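Local coordinates for calcium-binding EF hand family protein (Arabidopsis thaliana, PDB 6YIG) that probably serves as a calcium-binding adaptor in plant endocytosis, this N-terminal EH domain belonging to a subunit of the TPLATE complex, whose EH domains bind lipids and proteins, at residues A[27-30]-A[31-34]; A[61-64]-A[65-68]. One frame throughout, in Å; residues are numbered along the deposited sequence.

Contact 1 (A[27-30]-A[31-34]); sequences RISG and AEAV. With CA (calcium ion), chain B.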
loop_
_atom_site.group_PDB
_atom_site.type_symbol
_atom_site.label_atom_id
_atom_site.label_comp_id
_atom_site.label_asym_id
_atom_site.label_seq_id
_atom_site.Cartn_x
_atom_site.Cartn_y
_atom_site.Cartn_z
ATOM N N ARG A 27 -11.447 2.079 -6.909
ATOM C CA ARG A 27 -10.775 0.845 -6.527
ATOM C C ARG A 27 -9.415 0.794 -7.197
ATOM O O ARG A 27 -9.241 1.320 -8.295
ATOM C CB ARG A 27 -11.571 -0.393 -6.968
ATOM C CG ARG A 27 -13.042 -0.432 -6.589
ATOM C CD ARG A 27 -13.676 -1.673 -7.228
ATOM N NE ARG A 27 -13.715 -1.588 -8.684
ATOM C CZ ARG A 27 -14.315 -2.479 -9.467
ATOM N NH1 ARG A 27 -14.925 -3.522 -8.928
ATOM N NH2 ARG A 27 -14.319 -2.326 -10.790
ATOM N N ILE A 28 -8.448 0.124 -6.561
ATOM C CA ILE A 28 -7.148 -0.110 -7.183
ATOM C C ILE A 28 -7.132 -1.542 -7.700
ATOM O O ILE A 28 -7.145 -2.511 -6.927
ATOM C CB ILE A 28 -5.971 0.146 -6.230
ATOM C CG1 ILE A 28 -6.070 1.511 -5.558
ATOM C CG2 ILE A 28 -4.645 -0.019 -6.998
ATOM C CD1 ILE A 28 -6.254 2.673 -6.517
ATOM N N SER A 29 -7.099 -1.674 -9.015
ATOM C CA SER A 29 -7.021 -2.969 -9.658
ATOM C C SER A 29 -5.603 -3.520 -9.590
ATOM O O SER A 29 -4.642 -2.809 -9.270
ATOM C CB SER A 29 -7.431 -2.859 -11.113
ATOM O OG SER A 29 -6.430 -2.146 -11.820
ATOM N N GLY A 30 -5.482 -4.819 -9.877
ATOM C CA GLY A 30 -4.152 -5.424 -9.941
ATOM C C GLY A 30 -3.208 -4.673 -10.865
ATOM O O GLY A 30 -2.060 -4.402 -10.516
ATOM N N ALA A 31 -3.675 -4.341 -12.074
ATOM C CA ALA A 31 -2.824 -3.643 -13.031
ATOM C C ALA A 31 -2.442 -2.268 -12.529
ATOM O O ALA A 31 -1.317 -1.794 -12.747
ATOM C CB ALA A 31 -3.538 -3.528 -14.380
ATOM N N GLU A 32 -3.393 -1.576 -11.913
ATOM C CA GLU A 32 -3.107 -0.263 -11.350
ATOM C C GLU A 32 -2.056 -0.367 -10.255
ATOM O O GLU A 32 -1.191 0.501 -10.142
ATOM C CB GLU A 32 -4.400 0.355 -10.822
ATOM C CG GLU A 32 -5.316 0.886 -11.928
ATOM C CD GLU A 32 -6.690 1.302 -11.460
ATOM O OE1 GLU A 32 -7.077 0.965 -10.319
ATOM O OE2 GLU A 32 -7.391 1.973 -12.254
ATOM N N ALA A 33 -2.122 -1.413 -9.432
ATOM C CA ALA A 33 -1.128 -1.601 -8.376
ATOM C C ALA A 33 0.235 -1.943 -8.954
ATOM O O ALA A 33 1.260 -1.434 -8.483
ATOM C CB ALA A 33 -1.569 -2.692 -7.413
ATOM N N VAL A 34 0.279 -2.796 -9.980
ATOM C CA VAL A 34 1.558 -3.112 -10.593
ATOM C C VAL A 34 2.213 -1.828 -11.083
ATOM O O VAL A 34 3.387 -1.575 -10.811
ATOM C CB VAL A 34 1.397 -4.133 -11.732
ATOM C CG1 VAL A 34 2.682 -4.173 -12.581
ATOM C CG2 VAL A 34 1.035 -5.507 -11.195
HETATM CA CA CA B . -9.339 1.835 -10.534
HETATM O O HOH W 1 -10.021 -0.348 -11.154
#

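Contact 2 (A[61-64]-A[65-68]); sequences FLDR and QNFY. With NA (sodium ion), chain C.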
loop_
_atom_site.group_PDB
_atom_site.type_symbol
_atom_site.label_atom_id
_atom_site.label_comp_id
_atom_site.label_asym_id
_atom_site.label_seq_id
_atom_site.Cartn_x
_atom_site.Cartn_y
_atom_site.Cartn_z
ATOM N N PHE A 61 -9.316 -6.348 -6.340
ATOM C CA PHE A 61 -9.327 -4.909 -6.227
ATOM C C PHE A 61 -9.064 -4.530 -4.780
ATOM O O PHE A 61 -9.479 -5.235 -3.856
ATOM C CB PHE A 61 -10.673 -4.311 -6.637
ATOM C CG PHE A 61 -11.036 -4.561 -8.063
ATOM C CD1 PHE A 61 -11.693 -5.716 -8.428
ATOM C CD2 PHE A 61 -10.696 -3.645 -9.038
ATOM C CE1 PHE A 61 -12.016 -5.945 -9.733
ATOM C CE2 PHE A 61 -11.011 -3.866 -10.344
ATOM C CZ PHE A 61 -11.677 -5.018 -10.694
ATOM N N LEU A 62 -8.397 -3.411 -4.595
ATOM C CA LEU A 62 -8.195 -2.831 -3.277
ATOM C C LEU A 62 -9.119 -1.636 -3.095
ATOM O O LEU A 62 -9.147 -0.739 -3.938
ATOM C CB LEU A 62 -6.764 -2.364 -3.082
ATOM C CG LEU A 62 -5.662 -3.378 -3.399
ATOM C CD1 LEU A 62 -4.311 -2.702 -3.161
ATOM C CD2 LEU A 62 -5.807 -4.659 -2.605
ATOM N N ASP A 63 -9.863 -1.616 -1.990
ATOM C CA ASP A 63 -10.546 -0.379 -1.651
ATOM C C ASP A 63 -9.563 0.578 -0.971
ATOM O O ASP A 63 -8.352 0.331 -0.896
ATOM C CB ASP A 63 -11.794 -0.666 -0.811
ATOM C CG ASP A 63 -11.488 -1.301 0.506
ATOM O OD1 ASP A 63 -10.338 -1.276 0.949
ATOM O OD2 ASP A 63 -12.433 -1.837 1.138
ATOM N N ARG A 64 -10.077 1.709 -0.505
ATOM C CA ARG A 64 -9.202 2.723 0.075
ATOM C C ARG A 64 -8.439 2.171 1.268
ATOM O O ARG A 64 -7.223 2.348 1.389
ATOM C CB ARG A 64 -10.030 3.938 0.487
ATOM C CG ARG A 64 -9.217 5.078 1.035
ATOM C CD ARG A 64 -10.118 6.233 1.472
ATOM N NE ARG A 64 -10.895 6.761 0.355
ATOM C CZ ARG A 64 -10.504 7.760 -0.428
ATOM N NH1 ARG A 64 -9.328 8.349 -0.233
ATOM N NH2 ARG A 64 -11.297 8.180 -1.411
ATOM N N GLN A 65 -9.161 1.548 2.198
ATOM C CA GLN A 65 -8.511 0.991 3.377
ATOM C C GLN A 65 -7.432 0.003 2.964
ATOM O O GLN A 65 -6.319 0.014 3.505
ATOM C CB GLN A 65 -9.556 0.318 4.267
ATOM C CG GLN A 65 -8.983 -0.359 5.473
ATOM C CD GLN A 65 -9.964 -1.333 6.103
ATOM O OE1 GLN A 65 -10.118 -2.471 5.640
ATOM N NE2 GLN A 65 -10.638 -0.890 7.157
ATOM N N ASN A 66 -7.768 -0.894 2.027
ATOM C CA ASN A 66 -6.811 -1.923 1.612
ATOM C C ASN A 66 -5.571 -1.285 0.987
ATOM O O ASN A 66 -4.434 -1.763 1.160
ATOM C CB ASN A 66 -7.402 -2.863 0.547
ATOM C CG ASN A 66 -8.662 -3.608 0.950
ATOM O OD1 ASN A 66 -9.477 -3.923 0.066
ATOM N ND2 ASN A 66 -8.803 -3.970 2.222
ATOM N N PHE A 67 -5.788 -0.273 0.147
ATOM C CA PHE A 67 -4.679 0.382 -0.522
ATOM C C PHE A 67 -3.836 1.164 0.467
ATOM O O PHE A 67 -2.600 1.132 0.392
ATOM C CB PHE A 67 -5.168 1.295 -1.644
ATOM C CG PHE A 67 -4.055 1.919 -2.435
ATOM C CD1 PHE A 67 -3.262 1.150 -3.257
ATOM C CD2 PHE A 67 -3.782 3.262 -2.332
ATOM C CE1 PHE A 67 -2.212 1.736 -3.978
ATOM C CE2 PHE A 67 -2.742 3.846 -3.045
ATOM C CZ PHE A 67 -1.977 3.083 -3.876
ATOM N N TYR A 68 -4.473 1.860 1.407
ATOM C CA TYR A 68 -3.681 2.542 2.422
ATOM C C TYR A 68 -2.854 1.534 3.207
ATOM O O TYR A 68 -1.694 1.800 3.549
ATOM C CB TYR A 68 -4.555 3.356 3.362
ATOM C CG TYR A 68 -5.207 4.623 2.840
ATOM C CD1 TYR A 68 -5.272 4.934 1.491
ATOM C CD2 TYR A 68 -5.813 5.477 3.733
ATOM C CE1 TYR A 68 -5.930 6.066 1.058
ATOM C CE2 TYR A 68 -6.461 6.609 3.319
ATOM C CZ TYR A 68 -6.500 6.906 1.969
ATOM O OH TYR A 68 -7.164 8.069 1.591
HETATM NA NA NA C . -10.597 -6.803 -2.662
HETATM O O HOH W 2 -10.466 -6.361 -0.442
HETATM O O HOH W 3 -12.734 -5.294 -3.020
#

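Contact 1 (A[27-30]-A[31-34])
The carboxylate of E32 and the backbone carbonyl of R27 meet at a calcium ion. E32 holds it with both oxygens, OE1 at 2.4 Å and OE2 at 2.6 Å from the metal, while R27 O sits 2.3 Å away on the same ion. R27 O and E32 OE1 lie close together, and both bind the cation, whose charge would be expected to offset the repulsion between them. A water and the OD1 atoms of D21, D23 and D25 complete the seven ligands. This is the canonical EF-hand loop: aspartates early in the loop, a backbone carbonyl in its middle, and a bidentate glutamate supplied by the first turn of the exiting helix.

One step outward, OE1 also accepts from S29 N at 2.9 Å, a nearly straight bond (167°) that reaches the oxygen from above the carboxylate plane. The S29 side chain completes the exchange: OG, turned between its own backbone N and carbonyl carbon (chi1 70°), takes the N-H of E32 at 3.1 Å from OG to N. These reciprocal bonds form a capping box with S29 as N-cap. E32 holds CG anti to its carbonyl carbon and beside its backbone N (chi1 -75°), which directs the side chain back toward S29, and its extension beyond CG gives the carboxylate the reach to the metal. Behind this polar layer, the first helical turn closes through A33 N to S29 O and V34 N to G30 O, and the CG2 methyl of I28 rests 4.1 Å from A33 CB.

Contact 2 (A[61-64]-A[65-68])
D63 and N66 exchange bonds across the start of helix 64-78. N66 holds CG anti to its carbonyl carbon (chi1 -59°), which brings the amide back toward the backbone N-H of D63, and its OD1 accepts from D63 N at 3.1 Å; the donor stands above the carbonyl plane and away from the C=O direction. In the other direction, D63 OD1 receives N66 N, although the exact position of this carboxylate oxygen is less sure. The pair makes a capping box with D63 as N-cap, in the second helix-loop-helix of the EH domain, where a sodium ion occupies the loop. F61 O binds the ion at 2.3 Å, and D55, S57 and S59 contribute side-chain oxygens. N66 reaches the metal indirectly: its OD1 accepts from a sodium-bound water at 2.7 Å.

R64 and Y68, one helical turn apart, lie side by side and point the same way. With CG anti to the backbone N (chi1 -177°), the arginine lays CG over one face of the Y68 ring, 3.7 Å from the centroid in a CH-pi contact offset toward the rim. Beyond CG the chain bends at chi3 (-61°) on its way to the hydroxyl. The guanidinium stands perpendicular to the ring, and NH1 donates to Y68 OH over 2.8 Å with the hydroxyl oxygen in the guanidinium plane. L62 CD1 meets the F67 ring at its edge, near the ring plane, 4.0 Å from F67 CD1.

Overall arrangement
From the N terminus, helix 12-20 leads through the calcium loop into contact 1, which ends that loop and starts helix 30-37. The chain continues through helix 44-54 and the sodium loop before contact 2 performs the same turn into helix 64-78. The two contacts are therefore in series, neither nested nor crossed, yet their centres lie only about 10 Å apart. Strands 28-29 and 61-62 run antiparallel, with I28 O and L62 N 2.8 Å apart in a probable hydrogen bond, coupling the paired loops. I28 packs on F67, which also meets F36 of helix 30-37 edge-to-face, while R27 makes a cation-pi contact with F61.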